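Local coordinates for ubiquitin-like-specific protease 2 (Saccharomyces cerevisiae, PDB 5LNB), which acts as a cysteine protease that removes SUMO from modified proteins, its C48-family catalytic domain being held in this piece of the chain, at residues Pro21-Lys26 / Leu54-Lys59; Phe60-Ser65 / Val76-Ser81; Cys215-Ile220 / Asn262-Asn267. All coordinates share one frame; numbering follows the deposited sequence.

Interaction 1. Residues Pro21-Lys26 / Leu54-Lys59; sequences PSLCYK and LDFFTK
Phe56 reaches out from helix 51-67 and sets the edge of its ring toward the face of Tyr25 on strand 23-26. This is an offset edge-to-face pair. The ring centroids lie 5.8 Å apart, and the planes stand at 88°. The tight part of the contact is at the root of the tyrosine. Phe56 CE1 meets Tyr25 CB at 3.8 Å, with that methylene carbon near the plane of the Phe56 ring, at its edge. Tyr25 CG follows at 4.0 Å from Phe56 CE1. Both residues hold CG anti to the backbone N (chi1 -164° in Tyr25, 173° in Phe56). These torsions extend each side chain from its backbone into the gap between strand and helix, where the two cross at about a right angle.

Leu23, two residues earlier on the strand, makes the loose part, with CD2 4.5 Å from Phe56 CZ. Leu272 of helix 264-285 packs on both Leu23 and Phe56. On the helix itself, Phe56 CD2 sits 4.0 Å above the centre of the neighbouring Phe57 ring. The outward side is more polar. Tyr25 is partly exposed, and the amine of Lys59 makes salt bridges to Asp29 and Glu63.

The strand meets the helix through side chains alone, its nearest CA atoms, those of Tyr25 and Phe56, being 9.1 Å apart. The contact joins the two-stranded hairpin to helix 51-67. Its chemistry is apolar and aromatic, which implies that ring shape and burial, rather than polar pairing, hold these two segments together.

Interaction 2. Residues Phe60-Ser65 / Val76-Ser81; sequences FYIESS and VHLMSS
Ile62 overlaps two side chains of strand 76-78, Val76 and Leu78, one with each of its branches. This is a helix laid against a beta-sheet in the papain-like fold of clan CA: helix 51-67 covers strand 76-78, one of the two outer strands of the mixed sheet. The short branch, CG2 of Ile62, lies against both methyls of Val76, at 4.0 Å from CG2 and 4.1 Å from CG1. The long branch goes to the next inward-facing residue, where Ile62 CD1 meets Leu78 CD1 at 4.1 Å. Ile62 CG2 stands anti to the backbone N (chi1 -70° for CG1), and this puts the two branches over different residues of the strand.

Val76 and Leu78 point toward the helix, while His77 between them points away, as alternation along a strand requires. The backbone of His77 bonds to Tyr112 and Val114 on the adjoining strand 112-119. Val114 also packs on Ile62 and Leu78, and Phe227 of helix 215-228 touches Ile62 and Val76. The contact is thus part of a larger apolar layer. Past the strand the chain turns toward helix 82-87, and there Ser80 OG accepts a hydrogen bond from the backbone N of Phe82.

Interaction 3. Residues Cys215-Ile220 / Asn262-Asn267; sequences CGVHVI and NSARKN
The guanidinium group of Arg265 carries Val217 on one face. Val217 CG2 lies 3.7 Å above the plane, offset toward the rim, and is 3.9 Å from both CZ and NH2 of Arg265. Arg265 NE stands 4.0 Å from the same methyl. Further back along the chain, Arg265 CG comes within 4.1 Å of Val217 CG2, so this one methyl meets both the aliphatic and the charged part of the arginine. Both terminal nitrogens are bound by other partners: NH2 forms a salt bridge with Asp214, just ahead of Cys215, and a weak hydrogen bond with the carbonyl of Ser213, while NH1 donates to the backbone carbonyl of Asp47. These bonds fix the rotation of the group while the valine methyl covers it. The arginine chain bends at chi3 (-107°), which brings the guanidinium over Val217 CG2; the two side chains cross at about a right angle.

The second methyl of Val217 is used as well. CG1, anti to the backbone N (chi1 174°), packs on Ala264 CB at 3.6 Å. One small side chain thus fits between the first turn of helix 264-285 and the arginine that leaves it. An alanine here would keep neither methyl, and would probably open a gap beside Ala264 and leave the covered guanidinium face without its apolar mate.

The backbones come close at this point, with Val217 CA 6.6 Å from Arg265 CA. Both residues are in the opening turns of their helices, and the contact is buried.

Cys215 points away from Arg265 and touches His122 and Trp123. This setting is consistent with the active site of C48 thiol proteases, in which the nucleophilic cysteine opens the central helix.

How the interactions relate
The three contacts follow one another along the chain. Interactions 1 and 2 use successive parts of helix 51-67, and their centres are 12 Å apart. Asp55 OD1 and Ser81 N, 2.8 Å apart, probably form a hydrogen bond between them. Interaction 3 lies about 16 Å from interaction 1 and 17 Å from interaction 2, centre to centre. Helix 264-285 passes from interaction 3 to Leu272 beside interaction 1. Helix 51-67 is the shared element. The hairpin packs on it in interaction 1 and the mixed sheet in interaction 2, while helix 215-228 lies against it through Leu54, Phe57 and Tyr61. It thus ties these parts of the protease together.

Interaction 1. Residues Pro21-Lys26 / Leu54-Lys59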
ATOM      1  N   PRO A  21     -16.397 -15.184 -15.229  1.00 41.70           N
ATOM      2  CA  PRO A  21     -15.878 -13.897 -15.707  1.00 40.94           C
ATOM      3  C   PRO A  21     -14.896 -13.222 -14.743  1.00 42.10           C
ATOM      4  O   PRO A  21     -14.734 -13.632 -13.588  1.00 42.35           O
ATOM      5  CB  PRO A  21     -17.142 -13.053 -15.854  1.00 44.41           C
ATOM      6  CG  PRO A  21     -18.086 -13.627 -14.851  1.00 45.05           C
ATOM      7  CD  PRO A  21     -17.817 -15.100 -14.843  1.00 44.56           C
ATOM      8  N   SER A  22     -14.237 -12.176 -15.229  1.00 37.75           N
ATOM      9  CA  SER A  22     -13.350 -11.414 -14.368  1.00 36.19           C
ATOM     10  C   SER A  22     -14.147 -10.749 -13.253  1.00 34.48           C
ATOM     11  O   SER A  22     -15.285 -10.319 -13.449  1.00 34.30           O
ATOM     12  CB  SER A  22     -12.598 -10.364 -15.181  1.00 38.60           C
ATOM     13  OG  SER A  22     -11.939 -10.965 -16.278  1.00 42.61           O
ATOM     14  N   LEU A  23     -13.544 -10.679 -12.072  1.00 31.58           N
ATOM     15  CA  LEU A  23     -14.157  -9.956 -10.969  1.00 33.74           C
ATOM     16  C   LEU A  23     -14.192  -8.463 -11.273  1.00 35.53           C
ATOM     17  O   LEU A  23     -13.180  -7.864 -11.646  1.00 33.19           O
ATOM     18  CB  LEU A  23     -13.391 -10.207  -9.672  1.00 33.81           C
ATOM     19  CG  LEU A  23     -13.752  -9.305  -8.492  1.00 29.87           C
ATOM     20  CD1 LEU A  23     -15.229  -9.454  -8.119  1.00 30.30           C
ATOM     21  CD2 LEU A  23     -12.838  -9.613  -7.316  1.00 26.51           C
ATOM     22  N   CYS A  24     -15.363  -7.865 -11.109  1.00 38.10           N
ATOM     23  CA  CYS A  24     -15.536  -6.423 -11.192  1.00 37.90           C
ATOM     24  C   CYS A  24     -16.039  -5.960  -9.829  1.00 34.76           C
ATOM     25  O   CYS A  24     -17.161  -6.286  -9.432  1.00 36.88           O
ATOM     26  CB  CYS A  24     -16.509  -6.055 -12.310  1.00 46.03           C
ATOM     27  SG  CYS A  24     -16.616  -4.301 -12.600  1.00 53.10           S
ATOM     28  N   TYR A  25     -15.208  -5.227  -9.100  1.00 29.78           N
ATOM     29  CA  TYR A  25     -15.524  -4.854  -7.729  1.00 33.71           C
ATOM     30  C   TYR A  25     -15.673  -3.342  -7.618  1.00 35.32           C
ATOM     31  O   TYR A  25     -14.826  -2.591  -8.118  1.00 30.81           O
ATOM     32  CB  TYR A  25     -14.452  -5.365  -6.768  1.00 27.29           C
ATOM     33  CG  TYR A  25     -14.905  -5.356  -5.334  1.00 34.01           C
ATOM     34  CD1 TYR A  25     -14.602  -4.289  -4.487  1.00 28.40           C
ATOM     35  CD2 TYR A  25     -15.657  -6.404  -4.827  1.00 36.41           C
ATOM     36  CE1 TYR A  25     -15.029  -4.285  -3.170  1.00 30.30           C
ATOM     37  CE2 TYR A  25     -16.083  -6.409  -3.521  1.00 37.15           C
ATOM     38  CZ  TYR A  25     -15.768  -5.354  -2.699  1.00 36.39           C
ATOM     39  OH  TYR A  25     -16.217  -5.386  -1.403  1.00 45.94           O
ATOM     40  N   LYS A  26     -16.738  -2.905  -6.949  1.00 36.94           N
ATOM     41  CA  LYS A  26     -17.088  -1.496  -6.792  1.00 41.09           C
ATOM     42  C   LYS A  26     -16.902  -1.088  -5.333  1.00 36.85           C
ATOM     43  O   LYS A  26     -17.580  -1.624  -4.450  1.00 40.33           O
ATOM     44  CB  LYS A  26     -18.535  -1.260  -7.227  1.00 54.79           C
ATOM     45  CG  LYS A  26     -19.490  -2.387  -6.786  1.00 69.44           C
ATOM     46  CD  LYS A  26     -20.960  -2.071  -7.102  1.00 76.47           C
ATOM     47  CE  LYS A  26     -21.896  -3.247  -6.783  1.00 77.09           C
ATOM     48  NZ  LYS A  26     -21.865  -4.344  -7.806  1.00 74.49           N
ATOM     49  N   LEU A  54      -1.963  -6.367  -6.193  1.00 17.46           N
ATOM     50  CA  LEU A  54      -1.503  -5.567  -5.067  1.00 25.97           C
ATOM     51  C   LEU A  54      -2.324  -4.290  -4.920  1.00 23.00           C
ATOM     52  O   LEU A  54      -2.742  -3.945  -3.808  1.00 20.89           O
ATOM     53  CB  LEU A  54      -0.019  -5.250  -5.216  1.00 26.11           C
ATOM     54  CG  LEU A  54       0.524  -4.631  -3.932  1.00 21.64           C
ATOM     55  CD1 LEU A  54       1.836  -5.266  -3.609  1.00 22.57           C
ATOM     56  CD2 LEU A  54       0.648  -3.106  -4.085  1.00 21.79           C
ATOM     57  N   ASP A  55      -2.571  -3.571  -6.024  1.00 16.96           N
ATOM     58  CA  ASP A  55      -3.348  -2.334  -5.900  1.00 17.08           C
ATOM     59  C   ASP A  55      -4.788  -2.628  -5.485  1.00 22.80           C
ATOM     60  O   ASP A  55      -5.381  -1.862  -4.719  1.00 24.84           O
ATOM     61  CB  ASP A  55      -3.297  -1.510  -7.196  1.00 18.15           C
ATOM     62  CG  ASP A  55      -1.911  -0.902  -7.455  1.00 27.04           C
ATOM     63  OD1 ASP A  55      -1.246  -0.513  -6.487  1.00 24.32           O
ATOM     64  OD2 ASP A  55      -1.470  -0.826  -8.617  1.00 29.67           O
ATOM     65  N   PHE A  56      -5.363  -3.742  -5.950  1.00 21.56           N
ATOM     66  CA  PHE A  56      -6.703  -4.088  -5.498  1.00 18.11           C
ATOM     67  C   PHE A  56      -6.742  -4.296  -3.990  1.00 21.48           C
ATOM     68  O   PHE A  56      -7.617  -3.762  -3.298  1.00 22.59           O
ATOM     69  CB  PHE A  56      -7.220  -5.338  -6.199  1.00 21.54           C
ATOM     70  CG  PHE A  56      -8.520  -5.821  -5.628  1.00 24.40           C
ATOM     71  CD1 PHE A  56      -9.700  -5.167  -5.927  1.00 23.73           C
ATOM     72  CD2 PHE A  56      -8.561  -6.896  -4.758  1.00 23.32           C
ATOM     73  CE1 PHE A  56     -10.904  -5.600  -5.399  1.00 24.81           C
ATOM     74  CE2 PHE A  56      -9.763  -7.323  -4.223  1.00 20.89           C
ATOM     75  CZ  PHE A  56     -10.933  -6.671  -4.546  1.00 21.98           C
ATOM     76  N   PHE A  57      -5.803  -5.077  -3.456  1.00 21.19           N
ATOM     77  CA  PHE A  57      -5.891  -5.445  -2.049  1.00 19.52           C
ATOM     78  C   PHE A  57      -5.479  -4.322  -1.107  1.00 23.14           C
ATOM     79  O   PHE A  57      -6.037  -4.215  -0.009  1.00 22.39           O
ATOM     80  CB  PHE A  57      -5.056  -6.689  -1.788  1.00 16.89           C
ATOM     81  CG  PHE A  57      -5.820  -7.955  -1.960  1.00 22.48           C
ATOM     82  CD1 PHE A  57      -6.930  -8.216  -1.164  1.00 22.48           C
ATOM     83  CD2 PHE A  57      -5.439  -8.892  -2.907  1.00 18.40           C
ATOM     84  CE1 PHE A  57      -7.655  -9.401  -1.309  1.00 20.11           C
ATOM     85  CE2 PHE A  57      -6.153 -10.086  -3.047  1.00 22.66           C
ATOM     86  CZ  PHE A  57      -7.257 -10.335  -2.246  1.00 20.51           C
ATOM     87  N   THR A  58      -4.518  -3.476  -1.482  1.00 15.70           N
ATOM     88  CA  THR A  58      -4.248  -2.323  -0.632  1.00 22.57           C
ATOM     89  C   THR A  58      -5.492  -1.451  -0.530  1.00 23.36           C
ATOM     90  O   THR A  58      -5.884  -1.032   0.565  1.00 22.43           O
ATOM     91  CB  THR A  58      -3.059  -1.514  -1.164  1.00 21.33           C
ATOM     92  OG1 THR A  58      -3.367  -0.994  -2.464  1.00 22.16           O
ATOM     93  CG2 THR A  58      -1.807  -2.382  -1.246  1.00 19.10           C
ATOM     94  N   LYS A  59      -6.149  -1.208  -1.664  1.00 20.56           N
ATOM     95  CA  LYS A  59      -7.437  -0.529  -1.659  1.00 17.65           C
ATOM     96  C   LYS A  59      -8.455  -1.294  -0.822  1.00 20.71           C
ATOM     97  O   LYS A  59      -9.159  -0.712   0.010  1.00 22.68           O
ATOM     98  CB  LYS A  59      -7.928  -0.367  -3.093  1.00 25.45           C
ATOM     99  CG  LYS A  59      -9.260   0.327  -3.230  1.00 33.58           C
ATOM    100  CD  LYS A  59      -9.118   1.809  -2.987  1.00 37.69           C
ATOM    101  CE  LYS A  59     -10.350   2.578  -3.498  1.00 41.25           C
ATOM    102  NZ  LYS A  59     -10.464   3.921  -2.863  1.00 39.70           N
TER

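Interaction 2. Residues Phe60-Ser65 / Val76-Ser81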
ATOM      1  N   PHE A  60      -8.535  -2.610  -1.026  1.00 22.98           N
ATOM      2  CA  PHE A  60      -9.531  -3.417  -0.331  1.00 22.49           C
ATOM      3  C   PHE A  60      -9.397  -3.289   1.188  1.00 22.32           C
ATOM      4  O   PHE A  60     -10.381  -3.022   1.892  1.00 21.66           O
ATOM      5  CB  PHE A  60      -9.405  -4.874  -0.784  1.00 20.04           C
ATOM      6  CG  PHE A  60     -10.442  -5.780  -0.194  1.00 23.79           C
ATOM      7  CD1 PHE A  60     -11.712  -5.858  -0.751  1.00 22.39           C
ATOM      8  CD2 PHE A  60     -10.153  -6.546   0.922  1.00 21.07           C
ATOM      9  CE1 PHE A  60     -12.670  -6.691  -0.210  1.00 26.76           C
ATOM     10  CE2 PHE A  60     -11.112  -7.382   1.469  1.00 24.66           C
ATOM     11  CZ  PHE A  60     -12.373  -7.458   0.900  1.00 24.38           C
ATOM     12  N   TYR A  61      -8.180  -3.459   1.720  1.00 21.58           N
ATOM     13  CA  TYR A  61      -8.019  -3.465   3.169  1.00 25.11           C
ATOM     14  C   TYR A  61      -8.051  -2.073   3.788  1.00 29.77           C
ATOM     15  O   TYR A  61      -8.364  -1.947   4.978  1.00 35.58           O
ATOM     16  CB  TYR A  61      -6.730  -4.191   3.553  1.00 17.70           C
ATOM     17  CG  TYR A  61      -6.858  -5.677   3.332  1.00 23.83           C
ATOM     18  CD1 TYR A  61      -7.866  -6.399   3.964  1.00 19.84           C
ATOM     19  CD2 TYR A  61      -6.007  -6.354   2.461  1.00 17.79           C
ATOM     20  CE1 TYR A  61      -8.015  -7.759   3.745  1.00 20.77           C
ATOM     21  CE2 TYR A  61      -6.147  -7.716   2.240  1.00 18.65           C
ATOM     22  CZ  TYR A  61      -7.147  -8.407   2.882  1.00 20.12           C
ATOM     23  OH  TYR A  61      -7.277  -9.754   2.673  1.00 25.85           O
ATOM     24  N   ILE A  62      -7.769  -1.025   3.016  1.00 22.97           N
ATOM     25  CA  ILE A  62      -7.926   0.317   3.566  1.00 20.88           C
ATOM     26  C   ILE A  62      -9.396   0.709   3.614  1.00 23.18           C
ATOM     27  O   ILE A  62      -9.852   1.342   4.572  1.00 24.30           O
ATOM     28  CB  ILE A  62      -7.081   1.315   2.764  1.00 18.53           C
ATOM     29  CG1 ILE A  62      -5.595   1.062   3.049  1.00 20.41           C
ATOM     30  CG2 ILE A  62      -7.466   2.736   3.117  1.00 21.46           C
ATOM     31  CD1 ILE A  62      -4.663   1.945   2.256  1.00 18.40           C
ATOM     32  N   GLU A  63     -10.164   0.316   2.599  1.00 24.61           N
ATOM     33  CA  GLU A  63     -11.602   0.542   2.631  1.00 26.67           C
ATOM     34  C   GLU A  63     -12.249  -0.210   3.785  1.00 25.69           C
ATOM     35  O   GLU A  63     -13.179   0.295   4.424  1.00 29.29           O
ATOM     36  CB  GLU A  63     -12.217   0.125   1.298  1.00 24.72           C
ATOM     37  CG  GLU A  63     -11.846   1.049   0.153  1.00 33.41           C
ATOM     38  CD  GLU A  63     -12.594   2.382   0.213  1.00 42.68           C
ATOM     39  OE1 GLU A  63     -13.765   2.389   0.660  1.00 41.64           O
ATOM     40  OE2 GLU A  63     -12.010   3.422  -0.185  1.00 45.16           O
ATOM     41  N   SER A  64     -11.776  -1.424   4.063  1.00 22.88           N
ATOM     42  CA  SER A  64     -12.281  -2.160   5.216  1.00 27.29           C
ATOM     43  C   SER A  64     -12.029  -1.384   6.495  1.00 25.60           C
ATOM     44  O   SER A  64     -12.909  -1.288   7.361  1.00 29.70           O
ATOM     45  CB  SER A  64     -11.625  -3.539   5.282  1.00 36.42           C
ATOM     46  OG  SER A  64     -11.815  -4.139   6.550  1.00 44.27           O
ATOM     47  N   SER A  65     -10.831  -0.804   6.618  1.00 23.79           N
ATOM     48  CA  SER A  65     -10.502   0.022   7.773  1.00 24.40           C
ATOM     49  C   SER A  65     -11.424   1.230   7.866  1.00 28.46           C
ATOM     50  O   SER A  65     -11.835   1.627   8.964  1.00 32.84           O
ATOM     51  CB  SER A  65      -9.038   0.461   7.691  1.00 24.13           C
ATOM     52  OG  SER A  65      -8.726   1.391   8.705  1.00 26.12           O
ATOM     53  N   VAL A  76      -6.592   9.376   4.889  1.00 23.21           N
ATOM     54  CA  VAL A  76      -5.719   8.456   4.168  1.00 24.91           C
ATOM     55  C   VAL A  76      -5.762   8.778   2.680  1.00 29.31           C
ATOM     56  O   VAL A  76      -6.837   9.010   2.120  1.00 23.16           O
ATOM     57  CB  VAL A  76      -6.131   6.984   4.417  1.00 28.26           C
ATOM     58  CG1 VAL A  76      -7.553   6.742   3.927  1.00 27.57           C
ATOM     59  CG2 VAL A  76      -5.163   6.006   3.748  1.00 18.88           C
ATOM     60  N   HIS A  77      -4.596   8.774   2.032  1.00 25.51           N
ATOM     61  CA  HIS A  77      -4.494   8.807   0.577  1.00 21.76           C
ATOM     62  C   HIS A  77      -3.656   7.621   0.109  1.00 29.86           C
ATOM     63  O   HIS A  77      -2.493   7.481   0.506  1.00 23.40           O
ATOM     64  CB  HIS A  77      -3.876  10.111   0.086  1.00 23.32           C
ATOM     65  CG  HIS A  77      -4.039  10.327  -1.387  1.00 31.78           C
ATOM     66  ND1 HIS A  77      -3.233   9.719  -2.324  1.00 32.94           N
ATOM     67  CD2 HIS A  77      -4.933  11.065  -2.084  1.00 32.79           C
ATOM     68  CE1 HIS A  77      -3.615  10.085  -3.535  1.00 32.83           C
ATOM     69  NE2 HIS A  77      -4.645  10.900  -3.416  1.00 35.68           N
ATOM     70  N   LEU A  78      -4.249   6.777  -0.737  1.00 28.33           N
ATOM     71  CA  LEU A  78      -3.594   5.581  -1.255  1.00 19.51           C
ATOM     72  C   LEU A  78      -3.126   5.852  -2.675  1.00 19.59           C
ATOM     73  O   LEU A  78      -3.939   6.129  -3.558  1.00 23.60           O
ATOM     74  CB  LEU A  78      -4.534   4.374  -1.230  1.00 18.14           C
ATOM     75  CG  LEU A  78      -4.041   3.120  -1.959  1.00 21.99           C
ATOM     76  CD1 LEU A  78      -2.738   2.575  -1.350  1.00 16.42           C
ATOM     77  CD2 LEU A  78      -5.094   2.023  -1.971  1.00 22.76           C
ATOM     78  N   MET A  79      -1.821   5.789  -2.890  1.00 26.18           N
ATOM     79  CA  MET A  79      -1.278   5.851  -4.236  1.00 22.18           C
ATOM     80  C   MET A  79      -1.308   4.465  -4.858  1.00 26.90           C
ATOM     81  O   MET A  79      -1.028   3.463  -4.192  1.00 27.38           O
ATOM     82  CB  MET A  79       0.158   6.368  -4.211  1.00 21.60           C
ATOM     83  CG  MET A  79       0.299   7.805  -3.751  1.00 25.67           C
ATOM     84  SD  MET A  79      -0.459   8.919  -4.933  1.00 24.60           S
ATOM     85  CE  MET A  79       0.236  10.470  -4.375  1.00 31.07           C
ATOM     86  N   SER A  80      -1.654   4.401  -6.137  1.00 23.23           N
ATOM     87  CA  SER A  80      -1.431   3.153  -6.847  1.00 23.77           C
ATOM     88  C   SER A  80       0.071   2.915  -7.011  1.00 24.83           C
ATOM     89  O   SER A  80       0.884   3.849  -6.951  1.00 24.21           O
ATOM     90  CB  SER A  80      -2.114   3.173  -8.211  1.00 23.15           C
ATOM     91  OG  SER A  80      -1.230   3.642  -9.208  1.00 26.40           O
ATOM     92  N   SER A  81       0.439   1.644  -7.219  1.00 22.73           N
ATOM     93  CA  SER A  81       1.851   1.305  -7.379  1.00 20.02           C
ATOM     94  C   SER A  81       2.503   2.042  -8.543  1.00 22.97           C
ATOM     95  O   SER A  81       3.722   2.233  -8.535  1.00 24.69           O
ATOM     96  CB  SER A  81       2.015  -0.197  -7.580  1.00 25.83           C
ATOM     97  OG  SER A  81       1.379  -0.615  -8.770  1.00 26.42           O
TER

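Interaction 3. Residues Cys215-Ile220 / Asn262-Asn267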
ATOM      1  N   CYS A 215       7.417 -10.879  -1.697  1.00 23.76           N
ATOM      2  CA  CYS A 215       7.370  -9.515  -1.161  1.00 22.34           C
ATOM      3  C   CYS A 215       6.011  -8.850  -1.370  1.00 23.41           C
ATOM      4  O   CYS A 215       5.530  -8.119  -0.494  1.00 19.42           O
ATOM      5  CB  CYS A 215       8.462  -8.664  -1.799  1.00 20.54           C
ATOM      6  SG  CYS A 215      10.082  -9.070  -1.194  1.00 23.37           S
ATOM      7  N   GLY A 216       5.380  -9.075  -2.523  1.00 21.20           N
ATOM      8  CA  GLY A 216       4.088  -8.451  -2.765  1.00 23.25           C
ATOM      9  C   GLY A 216       3.030  -8.877  -1.764  1.00 23.08           C
ATOM     10  O   GLY A 216       2.165  -8.076  -1.394  1.00 25.54           O
ATOM     11  N   VAL A 217       3.090 -10.136  -1.310  1.00 19.81           N
ATOM     12  CA  VAL A 217       2.153 -10.644  -0.311  1.00 16.97           C
ATOM     13  C   VAL A 217       2.415  -9.998   1.044  1.00 22.30           C
ATOM     14  O   VAL A 217       1.480  -9.693   1.792  1.00 20.84           O
ATOM     15  CB  VAL A 217       2.246 -12.185  -0.225  1.00 21.36           C
ATOM     16  CG1 VAL A 217       1.378 -12.732   0.907  1.00 18.04           C
ATOM     17  CG2 VAL A 217       1.850 -12.828  -1.540  1.00 18.51           C
ATOM     18  N   HIS A 218       3.689  -9.796   1.390  1.00 22.23           N
ATOM     19  CA  HIS A 218       4.016  -9.132   2.646  1.00 19.47           C
ATOM     20  C   HIS A 218       3.576  -7.674   2.641  1.00 18.54           C
ATOM     21  O   HIS A 218       3.096  -7.173   3.661  1.00 19.90           O
ATOM     22  CB  HIS A 218       5.507  -9.242   2.929  1.00 16.54           C
ATOM     23  CG  HIS A 218       5.922 -10.612   3.348  1.00 23.93           C
ATOM     24  ND1 HIS A 218       5.872 -11.032   4.658  1.00 25.00           N
ATOM     25  CD2 HIS A 218       6.373 -11.666   2.627  1.00 20.68           C
ATOM     26  CE1 HIS A 218       6.284 -12.283   4.730  1.00 24.73           C
ATOM     27  NE2 HIS A 218       6.590 -12.692   3.511  1.00 27.44           N
ATOM     28  N   VAL A 219       3.736  -6.975   1.508  1.00 16.51           N
ATOM     29  CA  VAL A 219       3.262  -5.594   1.427  1.00 18.13           C
ATOM     30  C   VAL A 219       1.772  -5.531   1.747  1.00 22.32           C
ATOM     31  O   VAL A 219       1.327  -4.722   2.570  1.00 23.33           O
ATOM     32  CB  VAL A 219       3.560  -4.984   0.045  1.00 17.66           C
ATOM     33  CG1 VAL A 219       2.689  -3.735  -0.164  1.00 20.33           C
ATOM     34  CG2 VAL A 219       5.030  -4.605  -0.075  1.00 14.85           C
ATOM     35  N   ILE A 220       0.980  -6.387   1.093  1.00 20.44           N
ATOM     36  CA  ILE A 220      -0.460  -6.414   1.323  1.00 17.80           C
ATOM     37  C   ILE A 220      -0.760  -6.618   2.805  1.00 20.29           C
ATOM     38  O   ILE A 220      -1.562  -5.887   3.400  1.00 19.70           O
ATOM     39  CB  ILE A 220      -1.112  -7.503   0.452  1.00 21.05           C
ATOM     40  CG1 ILE A 220      -1.024  -7.125  -1.035  1.00 19.25           C
ATOM     41  CG2 ILE A 220      -2.569  -7.790   0.900  1.00 19.19           C
ATOM     42  CD1 ILE A 220      -1.378  -8.263  -1.995  1.00 17.00           C
ATOM     43  N   ASN A 262       2.850 -17.822   5.959  1.00 32.10           N
ATOM     44  CA  ASN A 262       3.037 -18.946   5.050  1.00 40.95           C
ATOM     45  C   ASN A 262       1.759 -19.263   4.279  1.00 45.23           C
ATOM     46  O   ASN A 262       1.824 -19.716   3.131  1.00 44.49           O
ATOM     47  CB  ASN A 262       3.513 -20.167   5.835  1.00 48.72           C
ATOM     48  CG  ASN A 262       3.745 -21.370   4.951  1.00 71.88           C
ATOM     49  OD1 ASN A 262       4.118 -21.232   3.785  1.00 76.32           O
ATOM     50  ND2 ASN A 262       3.520 -22.565   5.499  1.00 81.02           N
ATOM     51  N   SER A 263       0.596 -19.011   4.875  1.00 45.10           N
ATOM     52  CA  SER A 263      -0.686 -19.287   4.243  1.00 38.31           C
ATOM     53  C   SER A 263      -1.339 -18.049   3.649  1.00 35.60           C
ATOM     54  O   SER A 263      -2.458 -18.142   3.138  1.00 28.56           O
ATOM     55  CB  SER A 263      -1.635 -19.922   5.259  1.00 43.71           C
ATOM     56  OG  SER A 263      -1.040 -21.054   5.865  1.00 53.05           O
ATOM     57  N   ALA A 264      -0.676 -16.894   3.713  1.00 28.95           N
ATOM     58  CA  ALA A 264      -1.318 -15.647   3.315  1.00 28.29           C
ATOM     59  C   ALA A 264      -1.745 -15.682   1.854  1.00 28.57           C
ATOM     60  O   ALA A 264      -2.839 -15.225   1.506  1.00 28.45           O
ATOM     61  CB  ALA A 264      -0.374 -14.469   3.570  1.00 22.99           C
ATOM     62  N   ARG A 265      -0.890 -16.217   0.985  1.00 29.02           N
ATOM     63  CA  ARG A 265      -1.217 -16.316  -0.432  1.00 27.15           C
ATOM     64  C   ARG A 265      -2.530 -17.061  -0.649  1.00 30.98           C
ATOM     65  O   ARG A 265      -3.391 -16.625  -1.419  1.00 35.54           O
ATOM     66  CB  ARG A 265      -0.078 -17.026  -1.151  1.00 28.04           C
ATOM     67  CG  ARG A 265       0.260 -16.474  -2.489  1.00 31.31           C
ATOM     68  CD  ARG A 265       1.449 -17.225  -3.017  1.00 32.16           C
ATOM     69  NE  ARG A 265       2.654 -16.415  -2.988  1.00 30.92           N
ATOM     70  CZ  ARG A 265       3.022 -15.620  -3.983  1.00 32.72           C
ATOM     71  NH1 ARG A 265       2.263 -15.545  -5.066  1.00 33.59           N
ATOM     72  NH2 ARG A 265       4.142 -14.911  -3.896  1.00 33.40           N
ATOM     73  N   LYS A 266      -2.690 -18.205   0.013  1.00 34.29           N
ATOM     74  CA  LYS A 266      -3.909 -18.981  -0.166  1.00 35.71           C
ATOM     75  C   LYS A 266      -5.122 -18.208   0.335  1.00 33.68           C
ATOM     76  O   LYS A 266      -6.196 -18.257  -0.279  1.00 33.74           O
ATOM     77  CB  LYS A 266      -3.783 -20.329   0.545  1.00 38.55           C
ATOM     78  CG  LYS A 266      -5.098 -21.063   0.692  1.00 42.25           C
ATOM     79  CD  LYS A 266      -4.933 -22.429   1.325  1.00 50.20           C
ATOM     80  CE  LYS A 266      -6.123 -23.333   0.966  1.00 62.49           C
ATOM     81  NZ  LYS A 266      -5.845 -24.791   1.198  1.00 68.64           N
ATOM     82  N   ASN A 267      -4.965 -17.464   1.434  1.00 31.94           N
ATOM     83  CA  ASN A 267      -6.112 -16.749   1.981  1.00 32.02           C
ATOM     84  C   ASN A 267      -6.521 -15.595   1.072  1.00 32.31           C
ATOM     85  O   ASN A 267      -7.718 -15.314   0.918  1.00 33.10           O
ATOM     86  CB  ASN A 267      -5.810 -16.279   3.401  1.00 34.50           C
ATOM     87  CG  ASN A 267      -5.807 -17.436   4.399  1.00 54.18           C
ATOM     88  OD1 ASN A 267      -6.721 -18.260   4.407  1.00 57.36           O
ATOM     89  ND2 ASN A 267      -4.764 -17.517   5.224  1.00 61.39           N
TER